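Hypothetical protein (Pseudomonas aeruginosa, PDB 2H9F) probably isomerises methylaconitate, acting as a PrpF-type isomerase. Local coordinates at residues A[102-107]-A[177-182]; A[134-139]-A[145-150]. All coordinates share one frame; numbering follows the deposited sequence.

Contact 1 of 2, residues A[102-107]-A[177-182]; sequences SGNCGN and LEFLDP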
# COMPACT_ATOMS: atom_id res chain seq x y z
N SER A 102 19.44 7.35 -9.16
CA SER A 102 20.69 7.84 -8.58
C SER A 102 21.07 7.16 -7.25
O SER A 102 22.19 7.34 -6.77
CB SER A 102 20.58 9.34 -8.33
OG SER A 102 19.70 9.56 -7.24
N GLY A 103 20.15 6.42 -6.65
CA GLY A 103 20.42 5.88 -5.31
C GLY A 103 20.69 4.39 -5.33
O GLY A 103 20.65 3.77 -6.40
N ASN A 104 20.96 3.84 -4.15
CA ASN A 104 20.75 2.40 -3.90
C ASN A 104 19.76 2.16 -2.75
O ASN A 104 19.59 2.98 -1.82
CB ASN A 104 22.07 1.58 -3.61
CG ASN A 104 21.80 0.02 -3.46
OD1 ASN A 104 20.99 -0.56 -4.21
ND2 ASN A 104 22.46 -0.64 -2.46
N CYS A 105 19.13 1.00 -2.87
CA CYS A 105 18.32 0.41 -1.84
C CYS A 105 19.05 -0.83 -1.31
O CYS A 105 19.12 -1.87 -1.96
CB CYS A 105 16.95 0.03 -2.42
SG CYS A 105 15.89 -0.42 -1.13
N GLY A 106 19.60 -0.69 -0.12
CA GLY A 106 20.27 -1.79 0.53
C GLY A 106 19.31 -2.91 0.88
O GLY A 106 19.71 -4.08 0.95
N ASN A 107 18.04 -2.55 1.10
CA ASN A 107 17.01 -3.59 1.42
C ASN A 107 16.74 -4.43 0.19
O ASN A 107 16.79 -5.68 0.30
CB ASN A 107 15.75 -2.99 2.06
CG ASN A 107 15.96 -2.73 3.53
OD1 ASN A 107 15.81 -3.63 4.37
ND2 ASN A 107 16.39 -1.53 3.85
N LEU A 177 24.81 -9.87 3.89
CA LEU A 177 25.30 -9.01 2.85
C LEU A 177 26.60 -8.38 3.27
O LEU A 177 26.72 -7.99 4.43
CB LEU A 177 24.29 -7.87 2.58
CG LEU A 177 22.86 -8.21 2.14
CD1 LEU A 177 21.98 -6.95 2.20
CD2 LEU A 177 22.83 -8.85 0.74
N GLU A 178 27.54 -8.23 2.33
CA GLU A 178 28.77 -7.49 2.55
C GLU A 178 28.87 -6.38 1.51
O GLU A 178 28.93 -6.65 0.33
CB GLU A 178 30.04 -8.35 2.39
CG GLU A 178 29.99 -9.68 3.03
CD GLU A 178 31.35 -10.39 3.06
OE1 GLU A 178 32.24 -10.09 2.25
OE2 GLU A 178 31.52 -11.27 3.93
N PHE A 179 28.90 -5.14 1.99
CA PHE A 179 29.09 -3.99 1.15
C PHE A 179 30.57 -3.65 1.17
O PHE A 179 31.11 -3.24 2.19
CB PHE A 179 28.24 -2.84 1.67
CG PHE A 179 26.77 -3.08 1.55
CD1 PHE A 179 26.11 -3.83 2.49
CD2 PHE A 179 26.05 -2.59 0.48
CE1 PHE A 179 24.75 -4.08 2.39
CE2 PHE A 179 24.67 -2.83 0.37
CZ PHE A 179 24.03 -3.58 1.33
N LEU A 180 31.22 -3.84 0.03
CA LEU A 180 32.64 -3.62 -0.06
C LEU A 180 32.95 -2.14 -0.26
O LEU A 180 32.28 -1.46 -1.04
CB LEU A 180 33.25 -4.43 -1.20
CG LEU A 180 33.01 -5.95 -1.13
CD1 LEU A 180 33.91 -6.68 -2.15
CD2 LEU A 180 33.25 -6.53 0.25
N ASP A 181 33.97 -1.66 0.45
CA ASP A 181 34.46 -0.28 0.31
C ASP A 181 33.31 0.72 0.28
O ASP A 181 33.19 1.48 -0.66
CB ASP A 181 35.36 -0.12 -0.94
CG ASP A 181 36.60 -1.08 -0.91
OD1 ASP A 181 37.27 -1.26 0.16
OD2 ASP A 181 36.90 -1.67 -1.99
N PRO A 182 32.48 0.71 1.32
CA PRO A 182 31.29 1.55 1.40
C PRO A 182 31.60 3.05 1.53
O PRO A 182 32.65 3.42 2.05
CB PRO A 182 30.58 1.02 2.67
CG PRO A 182 31.67 0.47 3.51
CD PRO A 182 32.65 -0.11 2.54
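Gly-106 and Asn-104 meet the ring of Phe-179, and Gly-106 also meets a methyl of Leu-177, where the start of helix 106-118 comes up against strand 175-180. The setting illustrates a principle of the diaminopimelate epimerase-like fold, to which PrpF proteins belong: β-strands curl round a central helix, and here the N-terminus of that helix meets one of them. Cys-105 occupies the N-cap, and its side chain caps a backbone N further on; its CB points away from the strand, and its carbonyl oxygen accepts hydrogen bonds from Tyr-87 OH and Ser-109 OG.

Across the contact the forces are van der Waals alone, with no hydrogen bond, and only 104 Å² is buried. The backbones stay well apart, 9.1 Å between the CA atoms of Gly-106 and Leu-177, and two strand side chains bridge the gap. Phe-179 has CG set beside its own backbone N (chi1 -66°), a turn that carries the far end of the ring to the helix start. There CZ lies 4.2 Å from Gly-106 CA, which approaches obliquely. The side chain also touches Ile-146 and Met-377, and the backbone is hydrogen-bonded to that of Ala-375.

The amide of Asn-104 borders the same ring without bonding to it. With CG opposite the backbone N (chi1 -175°), the side chain sends its nitrogen to the rim of the aromatic group, close to the ring plane: ND2 is 4.2 Å from Phe-179 CE2. The same nitrogen makes a weak hydrogen bond to Ser-109 OG, so the amide is tied loosely to the helix while it borders the ring.

Leu-177 reaches the first turn of the helix as well, bringing its CD1 methyl to 3.9 Å from Gly-106 O.

Contact 2 of 2, residues A[134-139]-A[145-150]; sequences EVRIWQ and TIIAHV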
# COMPACT_ATOMS: atom_id res chain seq x y z
N GLU A 134 27.70 -17.48 -3.16
CA GLU A 134 28.22 -16.14 -3.08
C GLU A 134 27.85 -15.38 -4.33
O GLU A 134 28.51 -15.50 -5.38
CB GLU A 134 29.73 -16.22 -2.92
CG GLU A 134 30.46 -14.91 -2.73
CD GLU A 134 31.99 -15.09 -2.72
OE1 GLU A 134 32.58 -15.15 -3.81
OE2 GLU A 134 32.56 -15.20 -1.60
N VAL A 135 26.79 -14.58 -4.24
CA VAL A 135 26.36 -13.82 -5.40
C VAL A 135 27.11 -12.49 -5.40
O VAL A 135 26.98 -11.71 -4.48
CB VAL A 135 24.84 -13.58 -5.42
CG1 VAL A 135 24.46 -12.83 -6.68
CG2 VAL A 135 24.08 -14.89 -5.31
N ARG A 136 27.90 -12.24 -6.44
CA ARG A 136 28.68 -11.01 -6.53
C ARG A 136 27.93 -9.96 -7.35
O ARG A 136 27.83 -10.07 -8.58
CB ARG A 136 30.02 -11.32 -7.17
CG ARG A 136 30.83 -12.42 -6.43
CD ARG A 136 32.00 -12.93 -7.28
NE ARG A 136 31.52 -13.60 -8.49
CZ ARG A 136 32.26 -13.92 -9.54
NH1 ARG A 136 33.56 -13.66 -9.57
NH2 ARG A 136 31.71 -14.52 -10.58
N ILE A 137 27.43 -8.91 -6.67
CA ILE A 137 26.52 -7.92 -7.27
C ILE A 137 27.27 -6.64 -7.57
O ILE A 137 27.96 -6.11 -6.70
CB ILE A 137 25.36 -7.59 -6.34
CG1 ILE A 137 24.59 -8.86 -5.98
CG2 ILE A 137 24.43 -6.53 -7.00
CD1 ILE A 137 23.68 -8.76 -4.73
N TRP A 138 27.20 -6.19 -8.82
CA TRP A 138 27.70 -4.87 -9.17
C TRP A 138 26.52 -3.92 -9.08
O TRP A 138 25.61 -4.02 -9.87
CB TRP A 138 28.22 -4.87 -10.57
CG TRP A 138 28.75 -3.58 -11.01
CD1 TRP A 138 28.28 -2.81 -12.04
CD2 TRP A 138 29.90 -2.90 -10.50
NE1 TRP A 138 29.05 -1.70 -12.19
CE2 TRP A 138 30.06 -1.72 -11.26
CE3 TRP A 138 30.80 -3.17 -9.47
CZ2 TRP A 138 31.09 -0.81 -11.02
CZ3 TRP A 138 31.83 -2.26 -9.24
CH2 TRP A 138 31.97 -1.09 -10.01
N GLN A 139 26.50 -3.08 -8.05
CA GLN A 139 25.48 -2.06 -7.87
C GLN A 139 25.81 -1.05 -8.95
O GLN A 139 26.75 -0.28 -8.84
CB GLN A 139 25.53 -1.48 -6.46
CG GLN A 139 24.20 -1.08 -5.88
CD GLN A 139 23.48 -0.09 -6.77
OE1 GLN A 139 24.09 0.88 -7.21
NE2 GLN A 139 22.17 -0.33 -7.05
N THR A 145 30.49 -2.91 -5.20
CA THR A 145 30.24 -4.33 -5.05
C THR A 145 29.48 -4.62 -3.77
O THR A 145 29.77 -4.08 -2.68
CB THR A 145 31.56 -5.08 -5.03
OG1 THR A 145 32.24 -4.82 -6.26
CG2 THR A 145 31.37 -6.62 -4.84
N ILE A 146 28.50 -5.50 -3.90
CA ILE A 146 27.80 -6.08 -2.80
C ILE A 146 27.91 -7.60 -2.99
O ILE A 146 27.71 -8.10 -4.10
CB ILE A 146 26.29 -5.71 -2.79
CG1 ILE A 146 26.09 -4.20 -2.88
CG2 ILE A 146 25.59 -6.29 -1.54
CD1 ILE A 146 24.61 -3.81 -3.10
N ILE A 147 28.25 -8.32 -1.92
CA ILE A 147 28.30 -9.76 -1.93
C ILE A 147 27.13 -10.18 -1.08
O ILE A 147 26.99 -9.71 0.04
CB ILE A 147 29.58 -10.33 -1.26
CG1 ILE A 147 30.83 -9.70 -1.84
CG2 ILE A 147 29.60 -11.86 -1.40
CD1 ILE A 147 30.98 -9.85 -3.31
N ALA A 148 26.27 -11.01 -1.66
CA ALA A 148 25.13 -11.58 -0.99
C ALA A 148 25.38 -13.09 -0.85
O ALA A 148 25.55 -13.82 -1.83
CB ALA A 148 23.85 -11.30 -1.79
N HIS A 149 25.41 -13.54 0.40
CA HIS A 149 25.60 -14.93 0.71
C HIS A 149 24.23 -15.56 0.82
O HIS A 149 23.57 -15.46 1.87
CB HIS A 149 26.39 -15.07 2.00
CG HIS A 149 27.74 -14.41 1.96
ND1 HIS A 149 28.89 -15.08 1.62
CD2 HIS A 149 28.11 -13.14 2.24
CE1 HIS A 149 29.91 -14.25 1.67
NE2 HIS A 149 29.46 -13.06 2.03
N VAL A 150 23.79 -16.20 -0.25
CA VAL A 150 22.42 -16.65 -0.37
C VAL A 150 22.35 -18.12 -0.11
O VAL A 150 23.03 -18.90 -0.77
CB VAL A 150 21.85 -16.31 -1.79
CG1 VAL A 150 20.42 -16.82 -1.94
CG2 VAL A 150 21.89 -14.85 -2.02
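Glu-134 and Ile-147 cross at a slant, and their aliphatic parts press closely together: Glu-134 CG is 3.4 Å from Ile-147 CG2. With CG anti to the backbone N (chi1 -176°), the glutamate lays that methylene by the isoleucine, while its OE1 forms a salt bridge with Arg-126. Arg-136 lies alongside Ile-147 and points the same way, Arg-136 CG 4.0 Å from Ile-147 CD1, before its chain bends at chi3 and leads away to a salt bridge with Asp-84. Trp-138 and Thr-145 meet at about a right angle on this same face; Thr-145 OG1 comes to the indole's edge, in its plane, 3.9 Å from Trp-138 CE3, and is hydrogen-bonded to His-83, whose ring meets the indole edge-to-face.

On the face of Val-135, Ile-137, Ile-146 and Ala-148 the side chains meet through aliphatic carbons, Ile-137 reaching diagonally with CD1 to Ala-148 CB (3.9 Å). Val-135 and Val-150 meet at a slant through their CG2 methyls, and both touch Leu-117 of helix 106-118. Gln-139 runs beside Ile-146, its CG against CD1.

Four backbone hydrogen bonds pair Val-135 with Ala-148 and Ile-137 with Ile-146; the shortest, Ile-137 N to Ile-146 O, is 2.7 Å. The whole is a twisted antiparallel β-hairpin with one face turned to the central helix, as expected of a diaminopimelate epimerase-like domain.

In the fold
Contacts 1 and 2 lie about 10 Å apart, centre to centre, and are joined through neighbouring strands: strand 175-180 of contact 1 pairs with strand 144-153 of contact 2. Probable hydrogen bonds run from Glu-178 N to Ile-147 O (2.8 Å) and from Leu-180 N to Thr-145 O (3.1 Å). Just before the Cys-105 N-cap, Asn-104 OD1 packs 3.1 Å from Gln-139 NE2, so the loop ahead of the helix touches both the hairpin and its neighbour strand. Helix 106-118 leads on in the chain to strand 131-139. A sulfate, probably from the crystallisation liquor, lies about 5 Å from the side chain of Arg-136.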